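Local coordinates for glucose-6-phosphate isomerase (Plasmodium falciparum, PDB 3QKI), which probably catalyses the reversible conversion of alpha-D-glucose 6-phosphate into beta-D-fructose 6-phosphate in glycolysis and gluconeogenesis, at residues A361-F365 against A539-L544; S364-H369 against Y413-Y419; N400-R406 against L544-D550. All blocks are in the same frame, centred on the assembly; numbering follows the deposited sequence.

In the fold
Running from the N terminus, the chain first reaches helix 356-371, from which interactions 1 and 2 both start, sharing Ser364 and Phe365. Both loops thus leave from the same turn of the helix, and interaction 2 closes first, after 43 residues that include strand 375-380 and helix 388-400, by bringing 413-419 back to the helix. Interaction 1 spans 173 residues to reach the C-terminal end of helix 523-543. Interaction 3 crosses both: 400-406 lies inside their loops, while its partner 544-550 continues the chain directly from interaction 1. Together they tie helix 356-371, helix 523-543 and the connection between helix 388-400 and strand 418-420 into one buried region.

Interaction 1 (A361-F365 against A539-L544); sequences ALTSF and AEGFLL
Ala361 and Glu540 bring their CA atoms to 5.0 Å where the segments of two helices cross at -46°, with their local axes 9.3 Å apart. Alanine suits this crossing because a single methyl lets the backbones approach: Ala361 CB lies 3.7 Å from Ala539 CB and also rests against the backbone N of Glu540. One turn further along, Leu543 fills the interface. Its CD1 packs between Ala361, Leu362 and Phe365, 3.7 Å from CD2 of Leu362, and the two leucine side chains meet nearly at right angles. The branched ends thus fit around each other, although the CB of Leu362 is directed away from the partner helix.

The aromatic ring of Phe365 extends the apolar surface. Leu543 CB lies over one of its faces, while Leu544 CD2 comes in at the edge, in the ring plane, 3.9 Å from Phe365 CD1.

Beside this apolar packing lies a buried polar bond. Glu540 CB heads neither toward nor away from the partner helix; CG anti to the backbone N (chi1 -155°) and an extended chain beyond it carry the carboxylate over to Ser364. The serine OG donates to Glu540 OE2 over 2.6 Å, approaching on the syn side and only 18° out of the carboxylate plane. Serine is short enough for its OG to stay close to its helix and meet the carboxylate there. Arg536 makes a salt bridge with Glu540 OE1 and also bonds Ser364 OG, which should offset the buried negative charge.

Neighbouring helices complete the packing: Leu362 reaches Val82 and Ala85 of helix 75-87, Leu543 touches Leu90 of helix 90-99, and Phe365 stacks on Tyr84, so helices 356-371 and 523-543 meet with helices 75-87 and 90-99 alongside.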
loop_
_atom_site.group_PDB
_atom_site.type_symbol
_atom_site.label_atom_id
_atom_site.label_comp_id
_atom_site.label_asym_id
_atom_site.label_seq_id
_atom_site.Cartn_x
_atom_site.Cartn_y
_atom_site.Cartn_z
ATOM N N ALA A 361 17.523 4.842 13.139
ATOM C CA ALA A 361 17.007 3.801 14.054
ATOM C C ALA A 361 16.747 4.385 15.447
ATOM O O ALA A 361 15.711 4.094 16.042
ATOM C CB ALA A 361 18.024 2.632 14.147
ATOM N N LEU A 362 17.663 5.239 15.962
ATOM C CA LEU A 362 17.489 5.882 17.282
ATOM C C LEU A 362 16.259 6.778 17.313
ATOM O O LEU A 362 15.535 6.782 18.298
ATOM C CB LEU A 362 18.735 6.675 17.699
ATOM C CG LEU A 362 19.973 5.853 18.125
ATOM C CD1 LEU A 362 21.199 6.749 18.201
ATOM C CD2 LEU A 362 19.757 5.201 19.447
ATOM N N THR A 363 16.014 7.510 16.202
ATOM C CA THR A 363 14.863 8.401 16.039
ATOM C C THR A 363 13.574 7.579 16.085
ATOM O O THR A 363 12.645 7.940 16.802
ATOM C CB THR A 363 15.011 9.187 14.737
ATOM O OG1 THR A 363 16.190 9.998 14.817
ATOM C CG2 THR A 363 13.821 10.048 14.433
ATOM N N SER A 364 13.527 6.479 15.318
ATOM C CA SER A 364 12.382 5.573 15.249
ATOM C C SER A 364 12.072 4.986 16.644
ATOM O O SER A 364 10.913 4.966 17.060
ATOM C CB SER A 364 12.685 4.465 14.254
ATOM O OG SER A 364 11.623 3.531 14.123
ATOM N N PHE A 365 13.110 4.511 17.348
ATOM C CA PHE A 365 13.048 3.943 18.694
ATOM C C PHE A 365 12.503 4.980 19.678
ATOM O O PHE A 365 11.626 4.668 20.477
ATOM C CB PHE A 365 14.462 3.465 19.111
ATOM C CG PHE A 365 14.587 3.011 20.545
ATOM C CD1 PHE A 365 14.106 1.769 20.946
ATOM C CD2 PHE A 365 15.194 3.826 21.499
ATOM C CE1 PHE A 365 14.231 1.348 22.278
ATOM C CE2 PHE A 365 15.290 3.421 22.832
ATOM C CZ PHE A 365 14.808 2.184 23.215
ATOM N N ALA A 539 20.052 -2.113 13.074
ATOM C CA ALA A 539 20.392 -1.277 14.232
ATOM C C ALA A 539 19.217 -1.222 15.194
ATOM O O ALA A 539 19.415 -1.354 16.400
ATOM C CB ALA A 539 20.768 0.133 13.790
ATOM N N GLU A 540 17.992 -1.077 14.663
ATOM C CA GLU A 540 16.810 -0.972 15.479
ATOM C C GLU A 540 16.474 -2.248 16.267
ATOM O O GLU A 540 16.021 -2.152 17.414
ATOM C CB GLU A 540 15.619 -0.429 14.675
ATOM C CG GLU A 540 14.599 0.249 15.564
ATOM C CD GLU A 540 13.540 1.060 14.855
ATOM O OE1 GLU A 540 13.611 1.208 13.612
ATOM O OE2 GLU A 540 12.640 1.573 15.558
ATOM N N GLY A 541 16.716 -3.423 15.672
ATOM C CA GLY A 541 16.479 -4.703 16.342
ATOM C C GLY A 541 17.365 -4.836 17.568
ATOM O O GLY A 541 16.895 -5.266 18.622
ATOM N N PHE A 542 18.625 -4.374 17.464
ATOM C CA PHE A 542 19.575 -4.367 18.581
ATOM C C PHE A 542 19.192 -3.357 19.658
ATOM O O PHE A 542 19.284 -3.680 20.843
ATOM C CB PHE A 542 21.030 -4.187 18.123
ATOM C CG PHE A 542 21.580 -5.379 17.344
ATOM C CD1 PHE A 542 21.423 -6.677 17.819
ATOM C CD2 PHE A 542 22.287 -5.190 16.154
ATOM C CE1 PHE A 542 21.959 -7.767 17.120
ATOM C CE2 PHE A 542 22.787 -6.284 15.434
ATOM C CZ PHE A 542 22.613 -7.566 15.920
ATOM N N LEU A 543 18.677 -2.180 19.254
ATOM C CA LEU A 543 18.164 -1.176 20.204
ATOM C C LEU A 543 16.963 -1.769 20.963
ATOM O O LEU A 543 16.845 -1.569 22.173
ATOM C CB LEU A 543 17.725 0.122 19.489
ATOM C CG LEU A 543 18.796 0.946 18.768
ATOM C CD1 LEU A 543 18.153 2.151 18.088
ATOM C CD2 LEU A 543 19.912 1.382 19.712
ATOM N N LEU A 544 16.085 -2.507 20.247
ATOM C CA LEU A 544 14.892 -3.142 20.838
ATOM C C LEU A 544 15.222 -4.401 21.608
ATOM O O LEU A 544 14.350 -4.947 22.291
ATOM C CB LEU A 544 13.880 -3.482 19.739
ATOM C CG LEU A 544 13.176 -2.282 19.097
ATOM C CD1 LEU A 544 12.428 -2.709 17.866
ATOM C CD2 LEU A 544 12.251 -1.573 20.091
#

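Interaction 2 (S364-H369 against Y413-Y419); sequences SFYNSH and YNTCQVY
With chi1 at -81° the His369 ring swings toward the 413-419 segment, and with chi1 at -69° the Asn414 amide sits beside its own backbone N, facing the helix. The two side chains then slide past each other in opposite directions, each bonding to the backbone of the other segment. His369 NE2 donates to Asn414 O at 2.8 Å, a bent bond tilted from both the ring and the carbonyl plane. In return, Asn414 ND2 donates a hydrogen bond to Ser368 O at 2.9 Å from well above that carbonyl's plane; the same amide nitrogen also bonds Asp372.

Phe365 CE1 lies over the centre of one imidazole face, and Tyr413 CD1 comes to the ring edge, 3.5 Å from His369 CE1, with the two rings inclined at 52°. Ser368, small enough to sit against Asn414 CB, has its OG bridged to Thr415 O by one water; a second lies between the same two atoms.

One turn earlier in the helix, Gln417, bent at chi2, donates from NE2 to Ser364 OG, a hydroxyl itself bonded to Glu540.

The contact joins helix 356-371 to the loop leading into strand 418-420, beside strand 375-380. The Asn414 amide and the His369 imidazole each satisfy a backbone carbonyl of the other segment. Because NE2 is the donor, a neutral His369 would present ND1 as an acceptor to Tyr29 OH, consistent with a ring fixed at both nitrogens.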
loop_
_atom_site.group_PDB
_atom_site.type_symbol
_atom_site.label_atom_id
_atom_site.label_comp_id
_atom_site.label_asym_id
_atom_site.label_seq_id
_atom_site.Cartn_x
_atom_site.Cartn_y
_atom_site.Cartn_z
ATOM N N SER A 364 13.527 6.479 15.318
ATOM C CA SER A 364 12.382 5.573 15.249
ATOM C C SER A 364 12.072 4.986 16.644
ATOM O O SER A 364 10.913 4.966 17.060
ATOM C CB SER A 364 12.685 4.465 14.254
ATOM O OG SER A 364 11.623 3.531 14.123
ATOM N N PHE A 365 13.110 4.511 17.348
ATOM C CA PHE A 365 13.048 3.943 18.694
ATOM C C PHE A 365 12.503 4.980 19.678
ATOM O O PHE A 365 11.626 4.668 20.477
ATOM C CB PHE A 365 14.462 3.465 19.111
ATOM C CG PHE A 365 14.587 3.011 20.545
ATOM C CD1 PHE A 365 14.106 1.769 20.946
ATOM C CD2 PHE A 365 15.194 3.826 21.499
ATOM C CE1 PHE A 365 14.231 1.348 22.278
ATOM C CE2 PHE A 365 15.290 3.421 22.832
ATOM C CZ PHE A 365 14.808 2.184 23.215
ATOM N N TYR A 366 13.035 6.226 19.611
ATOM C CA TYR A 366 12.633 7.349 20.450
ATOM C C TYR A 366 11.130 7.676 20.270
ATOM O O TYR A 366 10.390 7.711 21.253
ATOM C CB TYR A 366 13.507 8.555 20.077
ATOM C CG TYR A 366 13.203 9.832 20.823
ATOM C CD1 TYR A 366 13.634 10.016 22.137
ATOM C CD2 TYR A 366 12.580 10.901 20.186
ATOM C CE1 TYR A 366 13.392 11.204 22.818
ATOM C CE2 TYR A 366 12.330 12.100 20.859
ATOM C CZ TYR A 366 12.749 12.249 22.173
ATOM O OH TYR A 366 12.514 13.429 22.832
ATOM N N ASN A 367 10.683 7.858 19.013
ATOM C CA ASN A 367 9.269 8.138 18.701
ATOM C C ASN A 367 8.344 7.054 19.177
ATOM O O ASN A 367 7.288 7.353 19.747
ATOM C CB ASN A 367 9.078 8.371 17.206
ATOM C CG ASN A 367 9.611 9.700 16.761
ATOM O OD1 ASN A 367 9.746 10.618 17.558
ATOM N ND2 ASN A 367 9.945 9.824 15.481
ATOM N N SER A 368 8.732 5.800 18.973
ATOM C CA SER A 368 7.891 4.673 19.386
ATOM C C SER A 368 7.875 4.495 20.914
ATOM O O SER A 368 6.801 4.353 21.502
ATOM C CB SER A 368 8.355 3.387 18.703
ATOM O OG SER A 368 7.685 2.243 19.229
ATOM N N HIS A 369 9.066 4.468 21.556
ATOM C CA HIS A 369 9.129 4.239 22.993
ATOM C C HIS A 369 8.694 5.379 23.891
ATOM O O HIS A 369 7.982 5.139 24.859
ATOM C CB HIS A 369 10.497 3.676 23.422
ATOM C CG HIS A 369 10.599 2.202 23.195
ATOM N ND1 HIS A 369 10.800 1.325 24.248
ATOM C CD2 HIS A 369 10.466 1.487 22.049
ATOM C CE1 HIS A 369 10.782 0.115 23.717
ATOM N NE2 HIS A 369 10.582 0.162 22.400
ATOM N N TYR A 413 7.095 -4.142 25.970
ATOM C CA TYR A 413 7.343 -2.827 25.400
ATOM C C TYR A 413 7.125 -2.860 23.876
ATOM O O TYR A 413 6.964 -3.937 23.276
ATOM C CB TYR A 413 8.738 -2.281 25.773
ATOM C CG TYR A 413 9.897 -3.207 25.463
ATOM C CD1 TYR A 413 10.419 -3.300 24.173
ATOM C CD2 TYR A 413 10.528 -3.930 26.475
ATOM C CE1 TYR A 413 11.510 -4.123 23.890
ATOM C CE2 TYR A 413 11.644 -4.727 26.209
ATOM C CZ TYR A 413 12.105 -4.852 24.909
ATOM O OH TYR A 413 13.206 -5.625 24.644
ATOM N N ASN A 414 7.099 -1.676 23.260
ATOM C CA ASN A 414 6.875 -1.524 21.833
ATOM C C ASN A 414 7.981 -2.133 20.994
ATOM O O ASN A 414 9.155 -1.932 21.279
ATOM C CB ASN A 414 6.710 -0.042 21.460
ATOM C CG ASN A 414 5.439 0.588 21.960
ATOM O OD1 ASN A 414 4.541 -0.078 22.467
ATOM N ND2 ASN A 414 5.342 1.901 21.821
ATOM N N THR A 415 7.592 -2.871 19.950
ATOM C CA THR A 415 8.543 -3.357 18.967
ATOM C C THR A 415 8.275 -2.608 17.671
ATOM O O THR A 415 8.009 -1.395 17.738
ATOM C CB THR A 415 8.763 -4.871 18.981
ATOM O OG1 THR A 415 7.538 -5.545 18.639
ATOM C CG2 THR A 415 9.317 -5.364 20.340
ATOM N N CYS A 416 8.350 -3.276 16.507
ATOM C CA CYS A 416 8.189 -2.560 15.234
ATOM C C CYS A 416 6.867 -1.843 15.079
ATOM O O CYS A 416 5.810 -2.390 15.410
ATOM C CB CYS A 416 8.452 -3.463 14.041
ATOM S SG CYS A 416 8.679 -2.561 12.504
ATOM N N GLN A 417 6.944 -0.630 14.521
ATOM C CA GLN A 417 5.775 0.171 14.176
ATOM C C GLN A 417 5.046 -0.462 12.980
ATOM O O GLN A 417 5.614 -1.307 12.273
ATOM C CB GLN A 417 6.208 1.591 13.753
ATOM C CG GLN A 417 6.828 2.433 14.862
ATOM C CD GLN A 417 8.328 2.457 14.738
ATOM O OE1 GLN A 417 8.967 1.426 14.554
ATOM N NE2 GLN A 417 8.920 3.652 14.823
ATOM N N VAL A 418 3.810 -0.023 12.729
ATOM C CA VAL A 418 3.079 -0.404 11.521
ATOM C C VAL A 418 3.625 0.556 10.443
ATOM O O VAL A 418 3.608 1.767 10.634
ATOM C CB VAL A 418 1.555 -0.247 11.667
ATOM C CG1 VAL A 418 0.884 -0.294 10.308
ATOM C CG2 VAL A 418 0.982 -1.320 12.581
ATOM N N TYR A 419 4.146 0.008 9.347
ATOM C CA TYR A 419 4.663 0.801 8.234
ATOM C C TYR A 419 3.634 0.814 7.127
ATOM O O TYR A 419 3.013 -0.216 6.837
ATOM C CB TYR A 419 5.958 0.186 7.697
ATOM C CG TYR A 419 7.193 0.580 8.453
ATOM C CD1 TYR A 419 8.131 1.436 7.890
ATOM C CD2 TYR A 419 7.446 0.073 9.728
ATOM C CE1 TYR A 419 9.303 1.770 8.571
ATOM C CE2 TYR A 419 8.584 0.453 10.443
ATOM C CZ TYR A 419 9.523 1.278 9.850
ATOM O OH TYR A 419 10.672 1.606 10.532
HETATM O O HOH W 1 5.987 0.664 17.698
HETATM O O HOH W 2 9.622 0.396 19.024
#

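Interaction 3 (N400-R406 against L544-D550); sequences NGKSVDR and LNINSFD
Lys402 sends a buried ammonium group into a ring of oxygen acceptors on the loop opposite: NZ lies 2.8 Å from each of Asn547 O, Asp550 OD1 and Asp550 O. The chain bends at chi2 (-73°) and again at chi4, which curls NZ into place. The Asn547 carbonyl is met in its plane, Asp550 OD1 nearly along its C-O axis, and Asp550 O from above its plane. Ser399 O is a further acceptor from the lysine's own side.

Asn547 OD1 accepts from Phe549 N in an Asx turn; its ND2 bonds Asn104, and Asp550 OD2 bonds Thr106. Nearby, Ser548 OG donates to Asn400 OD1 at 2.7 Å, in the carbonyl plane of the amide. The apolar stem between these bonds is Ile546, whose CD1 packs 3.8 Å from Asn400 CB and also touches Lys402 CB.

At the other end Arg406 N bonds Asn545 O at 2.8 Å. The aliphatic part of Arg406 lies along Ile546 O, and its guanidinium NH2 bonds Val103 O. Asn545, at positive phi, closes helix 523-543 with a Schellman motif. Water links Val404 O to Asn547 N.

The Lys402 side chain lies about 6 Å from that of Glu398, which binds fructose 6-phosphate. Only Asp550 among the acceptors of Lys402 is charged; it probably balances the ammonium, while the carbonyl dipoles would stabilise it. Four acceptors for three protons imply some sharing.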
loop_
_atom_site.group_PDB
_atom_site.type_symbol
_atom_site.label_atom_id
_atom_site.label_comp_id
_atom_site.label_asym_id
_atom_site.label_seq_id
_atom_site.Cartn_x
_atom_site.Cartn_y
_atom_site.Cartn_z
ATOM N N ASN A 400 11.265 -6.904 12.840
ATOM C CA ASN A 400 11.109 -6.343 14.167
ATOM C C ASN A 400 9.751 -6.463 14.868
ATOM O O ASN A 400 9.616 -5.961 15.978
ATOM C CB ASN A 400 11.718 -4.919 14.205
ATOM C CG ASN A 400 13.207 -4.868 13.946
ATOM O OD1 ASN A 400 13.912 -5.890 13.860
ATOM N ND2 ASN A 400 13.726 -3.679 13.769
ATOM N N GLY A 401 8.786 -7.131 14.242
ATOM C CA GLY A 401 7.449 -7.363 14.807
ATOM C C GLY A 401 7.509 -8.610 15.669
ATOM O O GLY A 401 7.062 -9.687 15.274
ATOM N N LYS A 402 8.174 -8.487 16.816
ATOM C CA LYS A 402 8.480 -9.591 17.749
ATOM C C LYS A 402 7.999 -9.247 19.157
ATOM O O LYS A 402 7.719 -8.086 19.442
ATOM C CB LYS A 402 10.018 -9.841 17.765
ATOM C CG LYS A 402 10.647 -10.120 16.400
ATOM C CD LYS A 402 10.306 -11.529 15.871
ATOM C CE LYS A 402 10.532 -11.682 14.371
ATOM N NZ LYS A 402 11.947 -11.495 13.963
ATOM N N SER A 403 7.924 -10.251 20.049
ATOM C CA SER A 403 7.493 -10.006 21.422
ATOM C C SER A 403 8.332 -10.781 22.438
ATOM O O SER A 403 7.882 -11.015 23.562
ATOM C CB SER A 403 5.996 -10.284 21.583
ATOM O OG SER A 403 5.661 -11.576 21.103
ATOM N N VAL A 404 9.557 -11.173 22.035
ATOM C CA VAL A 404 10.492 -11.951 22.866
ATOM C C VAL A 404 11.852 -11.371 22.632
ATOM O O VAL A 404 12.257 -11.202 21.471
ATOM C CB VAL A 404 10.489 -13.465 22.572
ATOM C CG1 VAL A 404 11.360 -14.206 23.582
ATOM C CG2 VAL A 404 9.069 -14.048 22.536
ATOM N N ASP A 405 12.549 -11.024 23.726
ATOM C CA ASP A 405 13.858 -10.414 23.626
ATOM C C ASP A 405 15.024 -11.405 23.360
ATOM O O ASP A 405 14.808 -12.620 23.316
ATOM C CB ASP A 405 14.110 -9.443 24.794
ATOM C CG ASP A 405 14.406 -10.044 26.150
ATOM O OD1 ASP A 405 14.582 -11.281 26.230
ATOM O OD2 ASP A 405 14.499 -9.270 27.134
ATOM N N ARG A 406 16.236 -10.879 23.181
ATOM C CA ARG A 406 17.439 -11.674 22.916
ATOM C C ARG A 406 17.876 -12.546 24.113
ATOM O O ARG A 406 18.755 -13.377 23.966
ATOM C CB ARG A 406 18.587 -10.812 22.340
ATOM C CG ARG A 406 18.289 -10.297 20.917
ATOM C CD ARG A 406 19.408 -9.450 20.321
ATOM N NE ARG A 406 20.604 -10.263 20.057
ATOM C CZ ARG A 406 20.867 -10.899 18.913
ATOM N NH1 ARG A 406 20.037 -10.787 17.867
ATOM N NH2 ARG A 406 21.967 -11.632 18.796
ATOM N N LEU A 544 16.085 -2.507 20.247
ATOM C CA LEU A 544 14.892 -3.142 20.838
ATOM C C LEU A 544 15.222 -4.401 21.608
ATOM O O LEU A 544 14.350 -4.947 22.291
ATOM C CB LEU A 544 13.880 -3.482 19.739
ATOM C CG LEU A 544 13.176 -2.282 19.097
ATOM C CD1 LEU A 544 12.428 -2.709 17.866
ATOM C CD2 LEU A 544 12.251 -1.573 20.091
ATOM N N ASN A 545 16.468 -4.895 21.441
ATOM C CA ASN A 545 16.987 -6.141 22.000
ATOM C C ASN A 545 16.128 -7.340 21.565
ATOM O O ASN A 545 15.780 -8.190 22.375
ATOM C CB ASN A 545 17.138 -6.071 23.532
ATOM C CG ASN A 545 18.010 -7.150 24.090
ATOM O OD1 ASN A 545 18.993 -7.562 23.474
ATOM N ND2 ASN A 545 17.632 -7.675 25.241
ATOM N N ILE A 546 15.777 -7.393 20.285
ATOM C CA ILE A 546 15.000 -8.517 19.735
ATOM C C ILE A 546 15.818 -9.175 18.616
ATOM O O ILE A 546 16.850 -8.637 18.195
ATOM C CB ILE A 546 13.590 -8.092 19.257
ATOM C CG1 ILE A 546 13.674 -7.016 18.140
ATOM C CG2 ILE A 546 12.646 -7.733 20.452
ATOM C CD1 ILE A 546 12.345 -6.563 17.610
ATOM N N ASN A 547 15.376 -10.331 18.152
ATOM C CA ASN A 547 16.054 -11.022 17.066
ATOM C C ASN A 547 15.375 -10.596 15.739
ATOM O O ASN A 547 14.255 -11.003 15.465
ATOM C CB ASN A 547 16.039 -12.543 17.268
ATOM C CG ASN A 547 16.766 -13.309 16.176
ATOM O OD1 ASN A 547 17.519 -12.750 15.384
ATOM N ND2 ASN A 547 16.579 -14.608 16.126
ATOM N N SER A 548 16.052 -9.763 14.942
ATOM C CA SER A 548 15.540 -9.232 13.667
ATOM C C SER A 548 15.555 -10.272 12.557
ATOM O O SER A 548 15.063 -10.013 11.466
ATOM C CB SER A 548 16.436 -8.087 13.190
ATOM O OG SER A 548 16.367 -6.938 14.006
ATOM N N PHE A 549 16.183 -11.418 12.811
ATOM C CA PHE A 549 16.535 -12.377 11.806
ATOM C C PHE A 549 15.721 -13.639 11.659
ATOM O O PHE A 549 15.919 -14.353 10.691
ATOM C CB PHE A 549 18.064 -12.634 11.885
ATOM C CG PHE A 549 18.821 -11.334 11.994
ATOM C CD1 PHE A 549 19.478 -10.989 13.174
ATOM C CD2 PHE A 549 18.836 -10.423 10.938
ATOM C CE1 PHE A 549 20.187 -9.784 13.270
ATOM C CE2 PHE A 549 19.515 -9.205 11.054
ATOM C CZ PHE A 549 20.203 -8.906 12.210
ATOM N N ASP A 550 14.783 -13.892 12.576
ATOM C CA ASP A 550 13.947 -15.064 12.501
ATOM C C ASP A 550 12.523 -14.632 12.133
ATOM O O ASP A 550 12.256 -13.441 11.917
ATOM C CB ASP A 550 13.991 -15.827 13.854
ATOM C CG ASP A 550 13.554 -15.038 15.091
ATOM O OD1 ASP A 550 12.920 -13.967 14.933
ATOM O OD2 ASP A 550 13.816 -15.505 16.216
HETATM O O HOH W 3 12.923 -11.567 18.895
HETATM O O HOH W 4 15.006 -6.473 26.600
HETATM O O HOH W 5 18.571 -8.688 16.249
#